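Local structure of glycerol dehydrogenase (Bacillus coagulans, 6CSJ) at residues 8-13 / 147-152; 89-94 / 112-117; 125-130 / 140-145. The protein catalyses the NAD-dependent oxidation of glycerol and related polyols and, as the double mutant studied here, has acquired D-lactate dehydrogenase activity. The protein carries 2 engineered substitutions. All blocks are in the same frame, centred on the assembly; numbering follows the deposited sequence.

Contact 1: 8-13 / 147-152; sequences PSKFIQ and PTFVIM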
loop_
_atom_site.group_PDB
_atom_site.type_symbol
_atom_site.label_atom_id
_atom_site.label_comp_id
_atom_site.label_asym_id
_atom_site.label_seq_id
_atom_site.Cartn_x
_atom_site.Cartn_y
_atom_site.Cartn_z
ATOM N N PRO A 8 -12.197 -1.633 -6.381
ATOM C CA PRO A 8 -12.018 -1.944 -7.797
ATOM C C PRO A 8 -13.201 -2.744 -8.296
ATOM O O PRO A 8 -13.847 -3.431 -7.518
ATOM C CB PRO A 8 -10.753 -2.807 -7.826
ATOM C CG PRO A 8 -10.049 -2.514 -6.551
ATOM C CD PRO A 8 -11.097 -2.155 -5.551
ATOM N N SER A 9 -13.510 -2.625 -9.579
ATOM C CA SER A 9 -14.623 -3.366 -10.158
ATOM C C SER A 9 -14.326 -4.870 -10.167
ATOM O O SER A 9 -15.234 -5.677 -9.992
ATOM C CB SER A 9 -14.952 -2.870 -11.559
ATOM O OG SER A 9 -16.160 -3.475 -11.995
ATOM N N LYS A 10 -13.058 -5.227 -10.370
ATOM C CA LYS A 10 -12.604 -6.609 -10.283
ATOM C C LYS A 10 -11.214 -6.661 -9.663
ATOM O O LYS A 10 -10.357 -5.835 -9.990
ATOM C CB LYS A 10 -12.552 -7.272 -11.664
ATOM C CG LYS A 10 -13.834 -7.199 -12.478
ATOM C CD LYS A 10 -13.810 -8.195 -13.624
ATOM C CE LYS A 10 -14.883 -7.906 -14.663
ATOM N NZ LYS A 10 -16.280 -7.872 -14.156
ATOM N N PHE A 11 -11.006 -7.624 -8.762
ATOM C CA PHE A 11 -9.680 -7.929 -8.237
ATOM C C PHE A 11 -9.393 -9.385 -8.606
ATOM O O PHE A 11 -10.160 -10.280 -8.244
ATOM C CB PHE A 11 -9.585 -7.672 -6.723
ATOM C CG PHE A 11 -8.359 -8.258 -6.087
ATOM C CD1 PHE A 11 -8.395 -9.537 -5.575
ATOM C CD2 PHE A 11 -7.161 -7.545 -6.011
ATOM C CE1 PHE A 11 -7.260 -10.120 -5.015
ATOM C CE2 PHE A 11 -6.043 -8.093 -5.422
ATOM C CZ PHE A 11 -6.085 -9.386 -4.928
ATOM N N ILE A 12 -8.283 -9.596 -9.315
ATOM C CA ILE A 12 -7.987 -10.854 -10.012
ATOM C C ILE A 12 -6.598 -11.326 -9.595
ATOM O O ILE A 12 -5.626 -10.571 -9.715
ATOM C CB ILE A 12 -8.019 -10.611 -11.535
ATOM C CG1 ILE A 12 -9.437 -10.259 -11.994
ATOM C CG2 ILE A 12 -7.486 -11.812 -12.323
ATOM C CD1 ILE A 12 -9.449 -9.319 -13.175
ATOM N N GLN A 13 -6.497 -12.563 -9.115
ATOM C CA GLN A 13 -5.239 -13.063 -8.564
ATOM C C GLN A 13 -4.984 -14.514 -8.953
ATOM O O GLN A 13 -5.887 -15.349 -8.900
ATOM C CB GLN A 13 -5.249 -12.920 -7.036
ATOM C CG GLN A 13 -3.977 -13.404 -6.346
ATOM C CD GLN A 13 -4.029 -13.268 -4.842
ATOM O OE1 GLN A 13 -4.565 -12.301 -4.315
ATOM N NE2 GLN A 13 -3.462 -14.238 -4.142
ATOM N N PRO A 147 -9.407 2.017 -9.430
ATOM C CA PRO A 147 -9.066 1.427 -10.727
ATOM C C PRO A 147 -10.021 0.308 -11.104
ATOM O O PRO A 147 -10.458 -0.448 -10.227
ATOM C CB PRO A 147 -7.656 0.860 -10.509
ATOM C CG PRO A 147 -7.420 0.898 -9.021
ATOM C CD PRO A 147 -8.245 2.036 -8.517
ATOM N N THR A 148 -10.349 0.208 -12.393
ATOM C CA THR A 148 -11.352 -0.742 -12.862
ATOM C C THR A 148 -10.979 -2.192 -12.488
ATOM O O THR A 148 -11.777 -2.872 -11.858
ATOM C CB THR A 148 -11.586 -0.612 -14.389
ATOM O OG1 THR A 148 -11.480 0.768 -14.785
ATOM C CG2 THR A 148 -12.971 -1.143 -14.787
ATOM N N PHE A 149 -9.779 -2.644 -12.866
ATOM C CA PHE A 149 -9.273 -3.974 -12.508
ATOM C C PHE A 149 -7.944 -3.830 -11.774
ATOM O O PHE A 149 -7.114 -3.002 -12.146
ATOM C CB PHE A 149 -8.968 -4.892 -13.715
ATOM C CG PHE A 149 -10.137 -5.226 -14.618
ATOM C CD1 PHE A 149 -11.468 -4.952 -14.295
ATOM C CD2 PHE A 149 -9.880 -5.901 -15.819
ATOM C CE1 PHE A 149 -12.500 -5.283 -15.172
ATOM C CE2 PHE A 149 -10.912 -6.241 -16.689
ATOM C CZ PHE A 149 -12.222 -5.931 -16.364
ATOM N N VAL A 150 -7.751 -4.673 -10.762
ATOM C CA VAL A 150 -6.452 -4.917 -10.167
ATOM C C VAL A 150 -6.099 -6.381 -10.464
ATOM O O VAL A 150 -6.909 -7.269 -10.192
ATOM C CB VAL A 150 -6.471 -4.668 -8.648
ATOM C CG1 VAL A 150 -5.095 -4.916 -8.040
ATOM C CG2 VAL A 150 -6.955 -3.252 -8.367
ATOM N N ILE A 151 -4.906 -6.618 -11.019
ATOM C CA ILE A 151 -4.458 -7.957 -11.407
ATOM C C ILE A 151 -3.151 -8.317 -10.703
ATOM O O ILE A 151 -2.158 -7.617 -10.871
ATOM C CB ILE A 151 -4.280 -8.075 -12.941
ATOM C CG1 ILE A 151 -5.651 -7.927 -13.626
ATOM C CG2 ILE A 151 -3.638 -9.421 -13.316
ATOM C CD1 ILE A 151 -5.606 -7.939 -15.133
ATOM N N MET A 152 -3.158 -9.418 -9.941
ATOM C CA MET A 152 -1.992 -9.869 -9.179
ATOM C C MET A 152 -1.437 -11.172 -9.778
ATOM O O MET A 152 -2.011 -12.255 -9.594
ATOM C CB MET A 152 -2.356 -10.088 -7.697
ATOM C CG MET A 152 -3.044 -8.923 -7.004
ATOM S SD MET A 152 -2.174 -7.344 -7.096
ATOM C CE MET A 152 -0.851 -7.568 -5.906
#
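Strand 10-14, at one edge of the parallel sheet, joins its neighbour, strand 149-153, through K10 to Q13 paired in order with F149 to M152. Their backbones run nearly parallel, with 10° between the axes, and are laced by four backbone hydrogen bonds. K10 N reaches T148 O, V150 N gives to K10 O, I12 N to V150 O at 2.8 Å, and M152 N to I12 O at 2.7 Å. T148 O also receives a weak hydrogen bond from S9 N just before the strands begin.

On the face of K10 and I12, the lysine chain lies alongside the F149 ring. Both residues place CG anti to the carbonyl carbon (chi1 -54° and -61°), which sends them the same way, and the methylenes follow one side of the ring from CD1 past CE1 to CZ; K10 CD comes to 3.5 Å from F149 CE1. Next to them, I12 CD1 meets I151 CG1 at 4.1 Å. Helix 21-28 covers this layer, with Y24 against both isoleucines, as expected of an alpha/beta sheet of Rossmann type.

The other face carries F11, Q13, V150 and M152 beneath helix 228-248. V150 divides its two methyls: CG1 touches F11 CD2, while CG2 rests 3.7 Å from P8 CG. The F11 ring swings over toward M152, its CE2 lying 3.5 Å from M152 CG. M152 SD stands 5.5 Å from the centroid of the F11 ring in an oblique Met-aromatic contact, and the same ring meets Y239 of helix 228-248.

Contact 2: 89-94 / 112-117; sequences VGIGGG and IVAPTI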
loop_
_atom_site.group_PDB
_atom_site.type_symbol
_atom_site.label_atom_id
_atom_site.label_comp_id
_atom_site.label_asym_id
_atom_site.label_seq_id
_atom_site.Cartn_x
_atom_site.Cartn_y
_atom_site.Cartn_z
ATOM N N VAL A 89 -3.165 0.389 -18.972
ATOM C CA VAL A 89 -2.631 -0.623 -18.078
ATOM C C VAL A 89 -1.323 -0.103 -17.511
ATOM O O VAL A 89 -0.495 0.429 -18.254
ATOM C CB VAL A 89 -2.377 -1.966 -18.803
ATOM C CG1 VAL A 89 -1.881 -3.025 -17.818
ATOM C CG2 VAL A 89 -3.636 -2.430 -19.531
ATOM N N GLY A 90 -1.150 -0.262 -16.198
ATOM C CA GLY A 90 0.122 -0.001 -15.525
ATOM C C GLY A 90 0.640 -1.305 -14.959
ATOM O O GLY A 90 -0.123 -2.064 -14.371
ATOM N N ILE A 91 1.932 -1.570 -15.154
ATOM C CA ILE A 91 2.578 -2.785 -14.673
ATOM C C ILE A 91 3.870 -2.382 -13.979
ATOM O O ILE A 91 4.751 -1.793 -14.597
ATOM C CB ILE A 91 2.881 -3.786 -15.828
ATOM C CG1 ILE A 91 1.641 -3.998 -16.722
ATOM C CG2 ILE A 91 3.355 -5.132 -15.267
ATOM C CD1 ILE A 91 1.868 -4.923 -17.901
ATOM N N GLY A 92 3.978 -2.689 -12.686
ATOM C CA GLY A 92 5.171 -2.347 -11.917
ATOM C C GLY A 92 4.869 -1.908 -10.502
ATOM O O GLY A 92 3.906 -2.361 -9.889
ATOM N N GLY A 93 5.722 -1.017 -9.995
ATOM C CA GLY A 93 5.591 -0.447 -8.660
ATOM C C GLY A 93 4.603 0.696 -8.611
ATOM O O GLY A 93 4.007 1.074 -9.639
ATOM N N GLY A 94 4.443 1.256 -7.410
ATOM C CA GLY A 94 3.448 2.289 -7.124
ATOM C C GLY A 94 3.451 3.496 -8.039
ATOM O O GLY A 94 2.377 3.966 -8.451
ATOM N N ILE A 112 -6.359 -0.658 -15.674
ATOM C CA ILE A 112 -5.909 -1.921 -15.099
ATOM C C ILE A 112 -4.570 -1.654 -14.432
ATOM O O ILE A 112 -3.648 -1.153 -15.066
ATOM C CB ILE A 112 -5.760 -3.035 -16.159
ATOM C CG1 ILE A 112 -7.115 -3.282 -16.847
ATOM C CG2 ILE A 112 -5.225 -4.327 -15.531
ATOM C CD1 ILE A 112 -7.136 -4.447 -17.825
ATOM N N VAL A 113 -4.466 -1.987 -13.146
ATOM C CA VAL A 113 -3.197 -1.909 -12.431
ATOM C C VAL A 113 -2.753 -3.327 -12.133
ATOM O O VAL A 113 -3.551 -4.156 -11.695
ATOM C CB VAL A 113 -3.259 -1.018 -11.160
ATOM C CG1 VAL A 113 -3.604 0.416 -11.550
ATOM C CG2 VAL A 113 -4.262 -1.517 -10.134
ATOM N N ALA A 114 -1.482 -3.603 -12.422
ATOM C CA ALA A 114 -0.901 -4.922 -12.272
ATOM C C ALA A 114 0.424 -4.792 -11.529
ATOM O O ALA A 114 1.470 -4.690 -12.156
ATOM C CB ALA A 114 -0.715 -5.571 -13.637
ATOM N N PRO A 115 0.382 -4.786 -10.181
ATOM C CA PRO A 115 1.620 -4.657 -9.412
ATOM C C PRO A 115 2.530 -5.857 -9.615
ATOM O O PRO A 115 2.042 -6.982 -9.760
ATOM C CB PRO A 115 1.155 -4.591 -7.953
ATOM C CG PRO A 115 -0.308 -4.351 -7.997
ATOM C CD PRO A 115 -0.797 -4.902 -9.304
ATOM N N THR A 116 3.828 -5.594 -9.665
ATOM C CA THR A 116 4.845 -6.632 -9.709
ATOM C C THR A 116 5.411 -6.936 -8.315
ATOM O O THR A 116 6.309 -7.779 -8.176
ATOM C CB THR A 116 5.995 -6.214 -10.642
ATOM O OG1 THR A 116 6.504 -4.950 -10.217
ATOM C CG2 THR A 116 5.502 -6.096 -12.062
ATOM N N ILE A 117 4.899 -6.233 -7.302
ATOM C CA ILE A 117 5.254 -6.443 -5.890
ATOM C C ILE A 117 3.981 -6.265 -5.070
ATOM O O ILE A 117 3.006 -5.670 -5.551
ATOM C CB ILE A 117 6.333 -5.438 -5.411
ATOM C CG1 ILE A 117 5.757 -3.995 -5.343
ATOM C CG2 ILE A 117 7.582 -5.546 -6.288
ATOM C CD1 ILE A 117 6.781 -2.878 -5.256
#
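T116, the residue after strand 112-115, turns its side chain onto G92 at the end of the paired strands. Its CB is 4.2 Å from G92 CA. From there OG1, set between the backbone N and the carbonyl carbon (chi1 55°), approaches to 3.4 Å of G92 CA, while the methyl CG2 packs at 3.8 Å on the same CA and at 4.0 Å on I91 CG2. A glycine in place of T116 would probably leave the G92 backbone uncovered on this side and I91 CG2 without its methyl neighbour.

Upstream, G90 N binds I112 O, and A114 N returns to G90 O at 2.8 Å. G92 N then donates to A114 O at 3.3 Å. The ladder ends with T116 N donating to G92 O from well above the carbonyl plane, as the chains begin to part. G92, at phi 142°, has a backbone in which a CB would jam against the preceding carbonyl. V89 packs its CG2 on I112 CB beneath helix 21-28, and G93 holds the N-cap position of helix 94-106. This is a parallel beta-alpha-beta crossover whose glycine-rich turn, as in related iron-containing alcohol dehydrogenases, probably receives the pyrophosphate of NAD.

Contact 3: 125-130 / 140-145; sequences SALSVI and YLMLPL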
loop_
_atom_site.group_PDB
_atom_site.type_symbol
_atom_site.label_atom_id
_atom_site.label_comp_id
_atom_site.label_asym_id
_atom_site.label_seq_id
_atom_site.Cartn_x
_atom_site.Cartn_y
_atom_site.Cartn_z
ATOM N N SER A 125 -6.517 1.568 -4.462
ATOM C CA SER A 125 -7.081 2.837 -3.998
ATOM C C SER A 125 -7.306 3.864 -5.111
ATOM O O SER A 125 -6.572 3.883 -6.105
ATOM C CB SER A 125 -6.178 3.454 -2.932
ATOM O OG SER A 125 -5.004 4.008 -3.524
ATOM N N ALA A 126 -8.306 4.720 -4.897
ATOM C CA ALA A 126 -8.652 5.823 -5.793
ATOM C C ALA A 126 -7.732 7.021 -5.550
ATOM O O ALA A 126 -8.189 8.101 -5.155
ATOM C CB ALA A 126 -10.110 6.235 -5.577
ATOM N N LEU A 127 -6.436 6.846 -5.802
ATOM C CA LEU A 127 -5.430 7.818 -5.377
ATOM C C LEU A 127 -4.160 7.675 -6.199
ATOM O O LEU A 127 -3.641 6.577 -6.337
ATOM C CB LEU A 127 -5.104 7.617 -3.892
ATOM C CG LEU A 127 -4.085 8.555 -3.226
ATOM C CD1 LEU A 127 -4.506 10.009 -3.369
ATOM C CD2 LEU A 127 -3.881 8.158 -1.771
ATOM N N SER A 128 -3.671 8.793 -6.728
ATOM C CA SER A 128 -2.349 8.854 -7.347
ATOM C C SER A 128 -1.493 9.839 -6.566
ATOM O O SER A 128 -1.909 10.972 -6.342
ATOM C CB SER A 128 -2.446 9.298 -8.811
ATOM O OG SER A 128 -3.281 8.437 -9.554
ATOM N N VAL A 129 -0.311 9.410 -6.147
ATOM C CA VAL A 129 0.617 10.305 -5.468
ATOM C C VAL A 129 1.490 10.907 -6.558
ATOM O O VAL A 129 2.207 10.182 -7.246
ATOM C CB VAL A 129 1.465 9.571 -4.403
ATOM C CG1 VAL A 129 2.343 10.562 -3.651
ATOM C CG2 VAL A 129 0.569 8.814 -3.425
ATOM N N ILE A 130 1.394 12.226 -6.725
ATOM C CA ILE A 130 2.108 12.959 -7.771
ATOM C C ILE A 130 3.354 13.618 -7.194
ATOM O O ILE A 130 3.305 14.213 -6.121
ATOM C CB ILE A 130 1.214 14.057 -8.401
ATOM C CG1 ILE A 130 -0.175 13.512 -8.812
ATOM C CG2 ILE A 130 1.944 14.758 -9.551
ATOM C CD1 ILE A 130 -0.154 12.477 -9.915
ATOM N N TYR A 140 -1.511 14.962 -3.612
ATOM C CA TYR A 140 -2.395 13.798 -3.625
ATOM C C TYR A 140 -3.516 14.046 -4.625
ATOM O O TYR A 140 -4.344 14.910 -4.413
ATOM C CB TYR A 140 -2.990 13.536 -2.227
ATOM C CG TYR A 140 -1.966 13.098 -1.203
ATOM C CD1 TYR A 140 -1.226 11.934 -1.396
ATOM C CD2 TYR A 140 -1.733 13.841 -0.034
ATOM C CE1 TYR A 140 -0.275 11.519 -0.470
ATOM C CE2 TYR A 140 -0.781 13.433 0.897
ATOM C CZ TYR A 140 -0.058 12.270 0.665
ATOM O OH TYR A 140 0.889 11.837 1.553
ATOM N N LEU A 141 -3.541 13.277 -5.708
ATOM C CA LEU A 141 -4.620 13.346 -6.695
ATOM C C LEU A 141 -5.689 12.298 -6.337
ATOM O O LEU A 141 -5.470 11.106 -6.510
ATOM C CB LEU A 141 -4.066 13.126 -8.100
ATOM C CG LEU A 141 -5.049 13.126 -9.282
ATOM C CD1 LEU A 141 -5.846 14.418 -9.364
ATOM C CD2 LEU A 141 -4.340 12.824 -10.603
ATOM N N MET A 142 -6.835 12.775 -5.843
ATOM C CA MET A 142 -7.979 11.947 -5.470
ATOM C C MET A 142 -8.733 11.631 -6.742
ATOM O O MET A 142 -9.109 12.540 -7.464
ATOM C CB MET A 142 -8.941 12.670 -4.507
ATOM C CG MET A 142 -8.306 13.407 -3.342
ATOM S SD MET A 142 -7.484 12.348 -2.140
ATOM C CE MET A 142 -6.964 13.567 -0.945
ATOM N N LEU A 143 -8.968 10.350 -7.013
ATOM C CA LEU A 143 -9.644 9.940 -8.232
ATOM C C LEU A 143 -11.115 9.710 -7.946
ATOM O O LEU A 143 -11.455 9.344 -6.831
ATOM C CB LEU A 143 -8.992 8.684 -8.793
ATOM C CG LEU A 143 -7.501 8.856 -9.050
ATOM C CD1 LEU A 143 -6.887 7.521 -9.407
ATOM C CD2 LEU A 143 -7.261 9.882 -10.157
ATOM N N PRO A 144 -11.992 9.939 -8.940
ATOM C CA PRO A 144 -13.424 9.661 -8.742
ATOM C C PRO A 144 -13.752 8.182 -8.537
ATOM O O PRO A 144 -14.744 7.857 -7.879
ATOM C CB PRO A 144 -14.070 10.144 -10.055
ATOM C CG PRO A 144 -13.062 10.997 -10.711
ATOM C CD PRO A 144 -11.716 10.523 -10.269
ATOM N N LEU A 145 -12.939 7.301 -9.122
ATOM C CA LEU A 145 -13.163 5.861 -9.054
ATOM C C LEU A 145 -11.879 5.105 -8.701
ATOM O O LEU A 145 -10.777 5.509 -9.076
ATOM C CB LEU A 145 -13.697 5.355 -10.398
ATOM C CG LEU A 145 -15.031 5.925 -10.903
ATOM C CD1 LEU A 145 -15.304 5.401 -12.307
ATOM C CD2 LEU A 145 -16.209 5.590 -9.994
#
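S128 and L141 form a hydrogen-bonded pair, flanked by the non-hydrogen-bonded pairs L127-M142 and V129-Y140. S128 N reaches L141 O at 2.9 Å, nearly straight and in the carbonyl plane, and L141 N returns to S128 O. Two residues further toward the open end, L143 N makes an almost linear bond to A126 O (174°), yet it stands above the plane of that carbonyl. A126 is the centre of an inverse gamma turn, and its CB sits 3.6 Å from L145 O.

On the face of L127 and V129, L127 CD1 reaches across: it lies 3.5 Å from L141 O and 4.0 Å from both Y140 CB and M142 SD. CG opposite the backbone N (chi1 -179°) brings the L127 side-chain end to the partner strand. V129 CG2 meets the edge of the Y140 ring, near its plane, 4.1 Å from CE1. S128 and L141 point to the other face, where I130 CG1 meets L141 CB and L143 CD1 lies 3.7 Å from S128 OG.

Further out, helix 94-106 fixes the first strand: S128 OG bonds to D98 O, V129 N to D98 OD2, and K101 NZ to the carbonyls of S125 and L127. L141 and L143 lean on the same helix, at Y106 and K101, and E246 takes the A126 N-H. Together strands 127-131 and 137-142 form a beta hairpin lying against this helix at the surface.

Overall arrangement
Contacts 1 and 2 belong to one six-stranded parallel sheet, ordered 10-14, 149-153, 111-115, 87-92, 32-36, 59-63. Their centres are 11 Å apart, and strands 149-153 and 111-115 are neighbours: V113 probably bonds through O to I151 N and through N to F149 O. Helix 21-28 covers one face of both. Contact 3 is a separate hairpin, centred 16 Å from contact 1 and 15 Å from contact 2, touching contact 1 where P147 packs on S125. Along the chain, contact 2 closes first, the hairpin follows, and 147-152 returns to pair with the N-terminal strand, so contact 1 brackets both. Helix 94-106, starting at contact 2, also hydrogen-bonds the hairpin, joining it to the sheet.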